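Local coordinates for CG5036 (Drosophila melanogaster, PDB 4IGU), which acts, through the RGS domain studied here, on G-protein alpha subunits, probably both speeding their GTP hydrolysis and slowing their release of GDP, at residues Lys31-Ala34 with Gly35-Phe39; Ala74-Ile77 with Tyr78-Tyr81. One frame throughout, in Å; residues are numbered along the deposited sequence.

Overall arrangement
Both contacts are short-range and lie inside the all-helical RGS domain, the part of the protein that is expected to bind the G-protein alpha subunit. Interaction 1 is the N-terminal start of helix 33-45, and interaction 2 the C-terminal end of helix 67-81. They sit on opposite sides of the chain's centre, with their own centres 23 Å apart and their nearest atoms about 13 Å apart, so neither touches the other. Helix 50-61 links them indirectly: Arg36 and Phe39 pack on it from one contact, Ile77 and Tyr81 from the other. The bound sodium ion is remote, about 10 Å from the side chain of Ala74.

Interaction 1 (Lys31-Ala34 with Gly35-Phe39); sequences KSTA and GRKVF
The backbone turns into helix at Ser32, whose extended psi of 133° gives way to helical angles from Thr33 onward, and the first full turn closes with Arg36 N donating to Ser32 O over 3.1 Å. Ser32 is the N-cap of helix 33-45. Its hydroxyl stands anti to its own backbone N (chi1 173°), which swings OG round beside the carbonyl carbon and toward the amides of the first turn, where it accepts from Gly35 N at 3.0 Å with an N-H...O angle of 161°. Glu18 also hydrogen-bonds to this hydroxyl, tying the cap to the earlier helix 16-21.

Arg36 runs back toward the start of the helix. With CG beside its backbone N and the chain extended from there to NE, the aliphatic part passes along Ser32 O, CG coming to 3.2 Å from that oxygen, while NE reaches the carbonyl oxygen of Met30. Lys37 lies alongside Thr33, pointing the same way: its CG sits 3.4 Å from Thr33 O, and its CE lies 4.1 Å from the Thr33 methyl CG2. Next along the backbone, Ala34 O receives a nearly straight bond from Val38 N at 3.3 Å and a weak, bent one from Lys37 N. Val38 CG2 rests 3.5 Å from the same oxygen, and the side chains of Ser32, Ala34 and Val38 all touch Trp22.

Taken together, Ser32 serves the first turn twice. Gly35 N, which comes too early for a regular helical acceptor, is satisfied by the hydroxyl, while Arg36 N takes the first regular backbone bond, to Ser32 O. With Glu18 on the same hydroxyl, the buried cap is probably held in one rotation.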
loop_
_atom_site.group_PDB
_atom_site.type_symbol
_atom_site.label_atom_id
_atom_site.label_comp_id
_atom_site.label_asym_id
_atom_site.label_seq_id
_atom_site.Cartn_x
_atom_site.Cartn_y
_atom_site.Cartn_z
ATOM N N LYS A 31 -3.375 7.197 -5.983
ATOM C CA LYS A 31 -3.557 8.599 -5.615
ATOM C C LYS A 31 -4.979 8.917 -5.146
ATOM O O LYS A 31 -5.253 10.016 -4.663
ATOM C CB LYS A 31 -3.175 9.516 -6.776
ATOM C CG LYS A 31 -1.671 9.754 -6.878
ATOM C CD LYS A 31 -1.319 10.500 -8.155
ATOM C CE LYS A 31 0.180 10.809 -8.224
ATOM N NZ LYS A 31 0.547 11.303 -9.583
ATOM N N SER A 32 -5.878 7.950 -5.271
ATOM C CA SER A 32 -7.280 8.166 -4.914
ATOM C C SER A 32 -7.569 7.687 -3.489
ATOM O O SER A 32 -7.166 6.582 -3.096
ATOM C CB SER A 32 -8.178 7.445 -5.926
ATOM O OG SER A 32 -9.542 7.476 -5.541
ATOM N N THR A 33 -8.251 8.520 -2.706
ATOM C CA THR A 33 -8.628 8.120 -1.356
ATOM C C THR A 33 -9.561 6.921 -1.449
ATOM O O THR A 33 -9.419 5.955 -0.703
ATOM C CB THR A 33 -9.323 9.252 -0.576
ATOM O OG1 THR A 33 -8.425 10.365 -0.426
ATOM C CG2 THR A 33 -9.746 8.753 0.807
ATOM N N ALA A 34 -10.494 6.987 -2.393
ATOM C CA ALA A 34 -11.471 5.926 -2.599
ATOM C C ALA A 34 -10.841 4.675 -3.209
ATOM O O ALA A 34 -11.177 3.547 -2.831
ATOM C CB ALA A 34 -12.607 6.433 -3.487
ATOM N N GLY A 35 -9.941 4.877 -4.168
ATOM C CA GLY A 35 -9.271 3.769 -4.837
ATOM C C GLY A 35 -8.412 2.893 -3.935
ATOM O O GLY A 35 -8.353 1.669 -4.117
ATOM N N ARG A 36 -7.733 3.525 -2.981
ATOM C CA ARG A 36 -6.925 2.823 -1.985
ATOM C C ARG A 36 -7.772 1.859 -1.154
ATOM O O ARG A 36 -7.359 0.722 -0.877
ATOM C CB ARG A 36 -6.244 3.836 -1.055
ATOM C CG ARG A 36 -5.058 4.586 -1.652
ATOM C CD ARG A 36 -4.589 5.720 -0.708
ATOM N NE ARG A 36 -3.540 6.542 -1.319
ATOM C CZ ARG A 36 -2.735 7.381 -0.660
ATOM N NH1 ARG A 36 -1.818 8.067 -1.324
ATOM N NH2 ARG A 36 -2.834 7.539 0.656
ATOM N N LYS A 37 -8.962 2.309 -0.762
ATOM C CA LYS A 37 -9.821 1.504 0.110
ATOM C C LYS A 37 -10.379 0.276 -0.599
ATOM O O LYS A 37 -10.341 -0.833 -0.060
ATOM C CB LYS A 37 -10.968 2.344 0.657
ATOM C CG LYS A 37 -10.519 3.525 1.485
ATOM C CD LYS A 37 -11.711 4.217 2.135
ATOM C CE LYS A 37 -11.298 5.535 2.781
ATOM N NZ LYS A 37 -12.478 6.325 3.239
ATOM N N VAL A 38 -10.903 0.474 -1.806
ATOM C CA VAL A 38 -11.403 -0.645 -2.601
ATOM C C VAL A 38 -10.265 -1.606 -2.900
ATOM O O VAL A 38 -10.444 -2.827 -2.820
ATOM C CB VAL A 38 -12.045 -0.168 -3.921
ATOM C CG1 VAL A 38 -12.538 -1.353 -4.753
ATOM C CG2 VAL A 38 -13.193 0.789 -3.626
ATOM N N PHE A 39 -9.094 -1.056 -3.234
ATOM C CA PHE A 39 -7.918 -1.886 -3.505
ATOM C C PHE A 39 -7.499 -2.648 -2.248
ATOM O O PHE A 39 -7.213 -3.851 -2.309
ATOM C CB PHE A 39 -6.736 -1.055 -4.038
ATOM C CG PHE A 39 -5.581 -1.898 -4.532
ATOM C CD1 PHE A 39 -5.805 -2.933 -5.436
ATOM C CD2 PHE A 39 -4.276 -1.647 -4.114
ATOM C CE1 PHE A 39 -4.764 -3.707 -5.908
ATOM C CE2 PHE A 39 -3.214 -2.420 -4.591
ATOM C CZ PHE A 39 -3.461 -3.455 -5.480
#

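Interaction 2 (Ala74-Ile77 with Tyr78-Tyr81); sequences ARLI and YEDY
Ile77 and Tyr81 meet one turn apart because of their first torsions: Ile77 sends CG2 anti to its backbone N, beside the carbonyl carbon, and Tyr81 turns CG back beside its own N (chi1 -57°). The methyl and the ring carbon CD2 approach to 4.1 Å, the two side chains crossing at a slant. This is the last turn of helix 67-81 in the RGS domain, and both residues face helix 50-61, Ile77 on Phe54, Ala57 and Leu61 and Tyr81 on Leu53.

Backbone bonds from each N to the carbonyl four residues earlier run through it, Tyr78 N to Ala74 O at 2.9 Å first and Tyr81 N to Ile77 O at 3.0 Å last. The latter is more bent, its N-H...O angle falling to 141° where the backbone of Tyr81 leaves helical values. Asp80 CB lies over one face of the Tyr81 ring, offset toward the rim.

Leu76 and Glu79 lie side by side, pointing the same way, with CD2 of Leu76 3.9 Å from OE1 of Glu79. The Tyr78 hydroxyl bonds to Asn101, joining this helix to helix 94-103. Glu79 is stretched out beyond CG, which carries its carboxylate to a water that bridges back to the backbone: the water donates to Glu79 OE1 at 2.6 Å and, weakly, to Arg75 O at 3.1 Å.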
loop_
_atom_site.group_PDB
_atom_site.type_symbol
_atom_site.label_atom_id
_atom_site.label_comp_id
_atom_site.label_asym_id
_atom_site.label_seq_id
_atom_site.Cartn_x
_atom_site.Cartn_y
_atom_site.Cartn_z
ATOM N N ALA A 74 8.873 4.586 13.423
ATOM C CA ALA A 74 9.614 3.604 12.630
ATOM C C ALA A 74 9.704 2.256 13.339
ATOM O O ALA A 74 9.553 1.212 12.698
ATOM C CB ALA A 74 11.004 4.112 12.269
ATOM N N ARG A 75 9.983 2.271 14.644
ATOM C CA ARG A 75 10.057 1.021 15.411
ATOM C C ARG A 75 8.764 0.238 15.284
ATOM O O ARG A 75 8.788 -0.983 15.175
ATOM C CB ARG A 75 10.337 1.263 16.904
ATOM C CG ARG A 75 11.727 1.797 17.231
ATOM C CD ARG A 75 12.113 1.460 18.676
ATOM N NE ARG A 75 11.066 1.819 19.632
ATOM C CZ ARG A 75 11.068 2.942 20.344
ATOM N NH1 ARG A 75 10.082 3.199 21.193
ATOM N NH2 ARG A 75 12.061 3.814 20.209
ATOM N N LEU A 76 7.632 0.942 15.306
ATOM C CA LEU A 76 6.323 0.290 15.218
ATOM C C LEU A 76 6.061 -0.305 13.836
ATOM O O LEU A 76 5.578 -1.429 13.719
ATOM C CB LEU A 76 5.203 1.262 15.607
ATOM C CG LEU A 76 4.826 1.195 17.077
ATOM C CD1 LEU A 76 3.911 2.338 17.441
ATOM C CD2 LEU A 76 4.159 -0.142 17.369
ATOM N N ILE A 77 6.376 0.459 12.799
ATOM C CA ILE A 77 6.326 -0.037 11.435
ATOM C C ILE A 77 7.163 -1.310 11.296
ATOM O O ILE A 77 6.702 -2.303 10.715
ATOM C CB ILE A 77 6.834 1.029 10.443
ATOM C CG1 ILE A 77 5.856 2.210 10.391
ATOM C CG2 ILE A 77 6.996 0.432 9.054
ATOM C CD1 ILE A 77 6.437 3.462 9.719
ATOM N N TYR A 78 8.386 -1.309 11.822
ATOM C CA TYR A 78 9.202 -2.524 11.704
ATOM C C TYR A 78 8.537 -3.690 12.425
ATOM O O TYR A 78 8.431 -4.798 11.877
ATOM C CB TYR A 78 10.607 -2.306 12.253
ATOM C CG TYR A 78 11.586 -3.409 11.911
ATOM C CD1 TYR A 78 11.621 -4.588 12.647
ATOM C CD2 TYR A 78 12.488 -3.264 10.865
ATOM C CE1 TYR A 78 12.516 -5.598 12.351
ATOM C CE2 TYR A 78 13.401 -4.271 10.562
ATOM C CZ TYR A 78 13.404 -5.437 11.312
ATOM O OH TYR A 78 14.303 -6.453 11.033
ATOM N N GLU A 79 8.085 -3.438 13.649
ATOM C CA GLU A 79 7.433 -4.473 14.447
ATOM C C GLU A 79 6.169 -5.034 13.775
ATOM O O GLU A 79 5.903 -6.241 13.825
ATOM C CB GLU A 79 7.070 -3.914 15.830
ATOM C CG GLU A 79 6.611 -5.001 16.793
ATOM C CD GLU A 79 6.088 -4.461 18.109
ATOM O OE1 GLU A 79 6.256 -3.242 18.373
ATOM O OE2 GLU A 79 5.509 -5.266 18.874
ATOM N N ASP A 80 5.383 -4.154 13.159
ATOM C CA ASP A 80 4.081 -4.539 12.620
ATOM C C ASP A 80 4.158 -5.178 11.240
ATOM O O ASP A 80 3.290 -5.972 10.883
ATOM C CB ASP A 80 3.152 -3.323 12.540
ATOM C CG ASP A 80 2.639 -2.870 13.908
ATOM O OD1 ASP A 80 2.661 -3.660 14.882
ATOM O OD2 ASP A 80 2.201 -1.708 13.996
ATOM N N TYR A 81 5.184 -4.840 10.460
ATOM C CA TYR A 81 5.245 -5.286 9.057
ATOM C C TYR A 81 6.469 -6.061 8.599
ATOM O O TYR A 81 6.435 -6.695 7.540
ATOM C CB TYR A 81 5.061 -4.100 8.122
ATOM C CG TYR A 81 3.783 -3.361 8.368
ATOM C CD1 TYR A 81 2.557 -3.945 8.069
ATOM C CD2 TYR A 81 3.795 -2.084 8.899
ATOM C CE1 TYR A 81 1.375 -3.270 8.288
ATOM C CE2 TYR A 81 2.628 -1.397 9.123
ATOM C CZ TYR A 81 1.418 -1.992 8.813
ATOM O OH TYR A 81 0.249 -1.304 9.047
HETATM O O HOH W 1 7.933 -1.278 18.148
#